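RRNA methyltransferase (Streptomyces viridochromogenes, PDB 1O9G) methylates N1 of guanine-2535 in 23S ribosomal RNA using S-adenosyl-L-methionine, conferring resistance to the orthosomycin antibiotic avilamycin. Local coordinates at residues 28-41 / 61-73. The protein carries 3 engineered substitutions. Residues are numbered along the deposited sequence; the frame is centred on the assembly and turned at random.
Sequences YPAFPVRLATEIFQ and GSGYLLTVLGLLH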
loop_
_atom_site.group_PDB
_atom_site.type_symbol
_atom_site.label_atom_id
_atom_site.label_comp_id
_atom_site.label_asym_id
_atom_site.label_seq_id
_atom_site.Cartn_x
_atom_site.Cartn_y
_atom_site.Cartn_z
ATOM N N TYR A 28 -9.179 -10.593 -3.914
ATOM C CA TYR A 28 -8.649 -9.343 -3.400
ATOM C C TYR A 28 -8.889 -8.242 -4.374
ATOM O O TYR A 28 -8.737 -8.409 -5.578
ATOM C CB TYR A 28 -7.156 -9.445 -3.129
ATOM C CG TYR A 28 -6.901 -10.299 -1.968
ATOM C CD1 TYR A 28 -6.965 -9.789 -0.685
ATOM C CD2 TYR A 28 -6.717 -11.673 -2.129
ATOM C CE1 TYR A 28 -6.789 -10.604 0.396
ATOM C CE2 TYR A 28 -6.540 -12.493 -1.061
ATOM C CZ TYR A 28 -6.586 -11.966 0.206
ATOM O OH TYR A 28 -6.403 -12.801 1.278
ATOM N N PRO A 29 -9.234 -7.083 -3.865
ATOM C CA PRO A 29 -9.509 -5.961 -4.738
ATOM C C PRO A 29 -8.216 -5.296 -5.193
ATOM O O PRO A 29 -7.182 -5.392 -4.559
ATOM C CB PRO A 29 -10.271 -5.021 -3.829
ATOM C CG PRO A 29 -9.658 -5.252 -2.489
ATOM C CD PRO A 29 -9.351 -6.715 -2.439
ATOM N N ALA A 30 -8.315 -4.641 -6.319
ATOM C CA ALA A 30 -7.307 -3.695 -6.708
ATOM C C ALA A 30 -7.626 -2.478 -5.825
ATOM O O ALA A 30 -8.517 -2.517 -4.960
ATOM C CB ALA A 30 -7.430 -3.418 -8.188
ATOM N N PHE A 31 -6.885 -1.428 -6.008
ATOM C CA PHE A 31 -7.164 -0.143 -5.404
ATOM C C PHE A 31 -6.955 0.901 -6.508
ATOM O O PHE A 31 -6.024 0.774 -7.279
ATOM C CB PHE A 31 -6.190 0.107 -4.252
ATOM C CG PHE A 31 -6.619 1.207 -3.350
ATOM C CD1 PHE A 31 -7.460 0.962 -2.286
ATOM C CD2 PHE A 31 -6.192 2.506 -3.585
ATOM C CE1 PHE A 31 -7.912 1.998 -1.485
ATOM C CE2 PHE A 31 -6.610 3.542 -2.754
ATOM C CZ PHE A 31 -7.438 3.288 -1.708
ATOM N N PRO A 32 -7.774 1.951 -6.599
ATOM C CA PRO A 32 -7.554 2.955 -7.653
ATOM C C PRO A 32 -6.221 3.675 -7.498
ATOM O O PRO A 32 -5.944 4.183 -6.422
ATOM C CB PRO A 32 -8.709 3.945 -7.477
ATOM C CG PRO A 32 -9.618 3.342 -6.543
ATOM C CD PRO A 32 -8.948 2.264 -5.775
ATOM N N VAL A 33 -5.412 3.699 -8.548
ATOM C CA VAL A 33 -4.106 4.334 -8.506
ATOM C C VAL A 33 -4.208 5.800 -8.103
ATOM O O VAL A 33 -3.431 6.280 -7.288
ATOM C CB VAL A 33 -3.384 4.193 -9.849
ATOM C CG1 VAL A 33 -2.080 4.954 -9.843
ATOM C CG2 VAL A 33 -3.141 2.687 -10.153
ATOM N N ARG A 34 -5.169 6.519 -8.665
ATOM C CA ARG A 34 -5.256 7.939 -8.361
ATOM C C ARG A 34 -5.494 8.198 -6.873
ATOM O O ARG A 34 -4.911 9.110 -6.282
ATOM C CB ARG A 34 -6.349 8.592 -9.195
ATOM C CG ARG A 34 -6.409 10.081 -9.052
ATOM C CD ARG A 34 -7.463 10.728 -9.889
ATOM N NE ARG A 34 -7.235 12.162 -9.989
ATOM C CZ ARG A 34 -8.087 13.008 -10.556
ATOM N NH1 ARG A 34 -9.229 12.568 -11.075
ATOM N NH2 ARG A 34 -7.805 14.302 -10.609
ATOM N N LEU A 35 -6.357 7.409 -6.269
ATOM C CA LEU A 35 -6.646 7.552 -4.860
ATOM C C LEU A 35 -5.433 7.123 -4.041
ATOM O O LEU A 35 -5.130 7.717 -3.004
ATOM C CB LEU A 35 -7.897 6.759 -4.478
ATOM C CG LEU A 35 -8.343 6.866 -3.037
ATOM C CD1 LEU A 35 -8.531 8.326 -2.628
ATOM C CD2 LEU A 35 -9.626 6.097 -2.813
ATOM N N ALA A 36 -4.749 6.080 -4.478
ATOM C CA ALA A 36 -3.541 5.636 -3.754
ATOM C C ALA A 36 -2.510 6.750 -3.657
ATOM O O ALA A 36 -1.976 7.034 -2.574
ATOM C CB ALA A 36 -2.930 4.425 -4.411
ATOM N N THR A 37 -2.248 7.399 -4.774
ATOM C CA THR A 37 -1.220 8.437 -4.798
ATOM C C THR A 37 -1.698 9.689 -4.036
ATOM O O THR A 37 -0.907 10.341 -3.384
ATOM C CB THR A 37 -0.758 8.720 -6.217
ATOM O OG1 THR A 37 0.327 9.650 -6.164
ATOM C CG2 THR A 37 -1.803 9.367 -7.047
ATOM N N GLU A 38 -2.998 9.976 -4.057
ATOM C CA GLU A 38 -3.559 11.092 -3.298
ATOM C C GLU A 38 -3.352 10.878 -1.799
ATOM O O GLU A 38 -2.893 11.763 -1.098
ATOM C CB GLU A 38 -5.048 11.276 -3.617
ATOM C CG GLU A 38 -5.745 12.380 -2.831
ATOM C CD GLU A 38 -5.349 13.793 -3.232
ATOM O OE1 GLU A 38 -4.789 13.994 -4.323
ATOM O OE2 GLU A 38 -5.627 14.730 -2.452
ATOM N N ILE A 39 -3.688 9.701 -1.303
ATOM C CA ILE A 39 -3.582 9.420 0.115
ATOM C C ILE A 39 -2.097 9.470 0.513
ATOM O O ILE A 39 -1.753 10.059 1.534
ATOM C CB ILE A 39 -4.218 8.048 0.490
ATOM C CG1 ILE A 39 -5.722 8.038 0.225
ATOM C CG2 ILE A 39 -3.916 7.735 1.937
ATOM C CD1 ILE A 39 -6.366 6.661 0.271
ATOM N N PHE A 40 -1.238 8.824 -0.271
ATOM C CA PHE A 40 0.183 8.767 0.055
ATOM C C PHE A 40 0.788 10.175 0.116
ATOM O O PHE A 40 1.539 10.508 1.038
ATOM C CB PHE A 40 0.949 7.875 -0.936
ATOM C CG PHE A 40 2.408 7.778 -0.661
ATOM C CD1 PHE A 40 2.859 7.117 0.452
ATOM C CD2 PHE A 40 3.336 8.376 -1.502
ATOM C CE1 PHE A 40 4.193 7.024 0.718
ATOM C CE2 PHE A 40 4.676 8.281 -1.252
ATOM C CZ PHE A 40 5.110 7.612 -0.141
ATOM N N GLN A 41 0.450 11.013 -0.858
ATOM C CA GLN A 41 0.963 12.381 -0.886
ATOM C C GLN A 41 0.428 13.222 0.276
ATOM O O GLN A 41 1.152 14.033 0.826
ATOM C CB GLN A 41 0.712 13.028 -2.249
ATOM C CG GLN A 41 1.524 12.376 -3.355
ATOM C CD GLN A 41 1.385 13.092 -4.664
ATOM O OE1 GLN A 41 1.790 14.251 -4.766
ATOM N NE2 GLN A 41 0.775 12.442 -5.644
ATOM N N GLY A 61 -2.674 -7.656 1.890
ATOM C CA GLY A 61 -3.471 -8.392 0.943
ATOM C C GLY A 61 -2.631 -8.885 -0.197
ATOM O O GLY A 61 -1.586 -9.478 0.025
ATOM N N SER A 62 -3.093 -8.609 -1.409
ATOM C CA SER A 62 -2.410 -9.016 -2.635
ATOM C C SER A 62 -1.130 -8.259 -2.903
ATOM O O SER A 62 -0.407 -8.576 -3.846
ATOM C CB SER A 62 -3.340 -8.776 -3.828
ATOM O OG SER A 62 -3.485 -7.387 -4.110
ATOM N N GLY A 63 -0.860 -7.200 -2.131
ATOM C CA GLY A 63 0.317 -6.386 -2.323
ATOM C C GLY A 63 0.234 -5.415 -3.488
ATOM O O GLY A 63 1.227 -4.711 -3.764
ATOM N N TYR A 64 -0.914 -5.354 -4.159
ATOM C CA TYR A 64 -1.053 -4.479 -5.309
ATOM C C TYR A 64 -0.862 -3.034 -4.864
ATOM O O TYR A 64 -0.169 -2.254 -5.531
ATOM C CB TYR A 64 -2.439 -4.687 -5.944
ATOM C CG TYR A 64 -2.719 -3.694 -7.015
ATOM C CD1 TYR A 64 -2.214 -3.876 -8.295
ATOM C CD2 TYR A 64 -3.490 -2.574 -6.761
ATOM C CE1 TYR A 64 -2.424 -2.929 -9.291
ATOM C CE2 TYR A 64 -3.737 -1.625 -7.755
ATOM C CZ TYR A 64 -3.214 -1.812 -9.013
ATOM O OH TYR A 64 -3.417 -0.886 -10.004
ATOM N N LEU A 65 -1.528 -2.630 -3.785
ATOM C CA LEU A 65 -1.475 -1.261 -3.323
ATOM C C LEU A 65 -0.042 -0.812 -3.012
ATOM O O LEU A 65 0.419 0.236 -3.467
ATOM C CB LEU A 65 -2.412 -1.037 -2.137
ATOM C CG LEU A 65 -2.410 0.325 -1.459
ATOM C CD1 LEU A 65 -2.645 1.479 -2.449
ATOM C CD2 LEU A 65 -3.469 0.336 -0.348
ATOM N N LEU A 66 0.663 -1.598 -2.236
ATOM C CA LEU A 66 2.014 -1.255 -1.850
ATOM C C LEU A 66 2.927 -1.219 -3.051
ATOM O O LEU A 66 3.797 -0.373 -3.119
ATOM C CB LEU A 66 2.526 -2.235 -0.780
ATOM C CG LEU A 66 3.909 -1.923 -0.207
ATOM C CD1 LEU A 66 3.905 -0.602 0.537
ATOM C CD2 LEU A 66 4.337 -3.021 0.695
ATOM N N THR A 67 2.698 -2.101 -4.004
ATOM C CA THR A 67 3.562 -2.172 -5.171
ATOM C C THR A 67 3.325 -0.972 -6.095
ATOM O O THR A 67 4.290 -0.384 -6.623
ATOM C CB THR A 67 3.361 -3.489 -5.921
ATOM O OG1 THR A 67 3.707 -4.593 -5.053
ATOM C CG2 THR A 67 4.288 -3.590 -7.102
ATOM N N VAL A 68 2.065 -0.563 -6.274
ATOM C CA VAL A 68 1.715 0.674 -6.999
ATOM C C VAL A 68 2.483 1.839 -6.382
ATOM O O VAL A 68 3.118 2.607 -7.092
ATOM C CB VAL A 68 0.198 0.971 -6.984
ATOM C CG1 VAL A 68 -0.123 2.423 -7.314
ATOM C CG2 VAL A 68 -0.484 0.031 -7.911
ATOM N N LEU A 69 2.435 1.962 -5.058
ATOM C CA LEU A 69 3.098 3.069 -4.413
ATOM C C LEU A 69 4.597 2.993 -4.538
ATOM O O LEU A 69 5.273 3.991 -4.773
ATOM C CB LEU A 69 2.683 3.181 -2.981
ATOM C CG LEU A 69 1.212 3.554 -2.799
ATOM C CD1 LEU A 69 0.857 3.403 -1.317
ATOM C CD2 LEU A 69 0.937 4.984 -3.296
ATOM N N GLY A 70 5.137 1.784 -4.395
ATOM C CA GLY A 70 6.557 1.548 -4.505
ATOM C C GLY A 70 7.129 1.980 -5.851
ATOM O O GLY A 70 8.178 2.617 -5.911
ATOM N N LEU A 71 6.431 1.666 -6.939
ATOM C CA LEU A 71 6.858 2.049 -8.276
ATOM C C LEU A 71 6.575 3.524 -8.543
ATOM O O LEU A 71 7.441 4.281 -8.945
ATOM C CB LEU A 71 6.229 1.152 -9.353
ATOM C CG LEU A 71 6.634 -0.327 -9.312
ATOM C CD1 LEU A 71 5.788 -1.144 -10.271
ATOM C CD2 LEU A 71 8.105 -0.476 -9.587
ATOM N N LEU A 72 5.350 3.934 -8.281
ATOM C CA LEU A 72 4.935 5.289 -8.623
ATOM C C LEU A 72 5.733 6.326 -7.835
ATOM O O LEU A 72 6.126 7.360 -8.397
ATOM C CB LEU A 72 3.423 5.450 -8.429
ATOM C CG LEU A 72 2.790 6.733 -8.921
ATOM C CD1 LEU A 72 3.047 6.937 -10.388
ATOM C CD2 LEU A 72 1.313 6.689 -8.656
ATOM N N HIS A 73 6.028 6.030 -6.577
ATOM C CA HIS A 73 6.686 6.955 -5.669
ATOM C C HIS A 73 8.099 6.529 -5.271
ATOM O O HIS A 73 8.601 6.891 -4.203
ATOM C CB HIS A 73 5.806 7.202 -4.441
ATOM C CG HIS A 73 4.587 7.995 -4.756
ATOM N ND1 HIS A 73 4.627 9.352 -4.957
ATOM C CD2 HIS A 73 3.304 7.621 -4.970
ATOM C CE1 HIS A 73 3.415 9.781 -5.266
ATOM N NE2 HIS A 73 2.595 8.746 -5.274
HETATM O O HOH W 1 -5.518 -6.732 -1.852
HETATM O O HOH W 2 -6.280 -0.143 -9.914
#
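Phe40 lays its CD2 over one face of the His73 imidazole, Phe40 CD2 lying 3.5 Å from His73 CG, with the two planes inclined at 50°. This closes one end of a helix pair in the Rossmann-like methyltransferase fold, where residues 33-41 and helix 64-72 cross at 69° and Phe31, Phe40 and Leu65 also reach the central strand 171-175. Small Ala36 suits the crossing: its CB takes CD1 of Leu65 at 3.6 Å, while CD2 of Leu69 touches Ala36 and, at 3.7 Å, CB of Phe40. Branched Val33 spreads both methyls, CG1 to Val68 and Leu72, CG2 to the hydroxyl of Tyr64. In the loop before helix 33-45, Ala30 CB sits over one face of the Tyr64 ring and Phe31 O meets its edge, 3.3 Å from CE2. Tyr64 OH is held by Leu16 O and by a water that also donates to Phe31 O. The direct polar link comes from Thr37, whose chi1 of -175° swings OG1 opposite the backbone N and toward the histidine: OG1 shares a 2.6 Å hydrogen bond with His73 NE2 at the ring edge, either being a possible donor, and Gln41 NE2, in the same helix, donates to that OG1 at 2.9 Å.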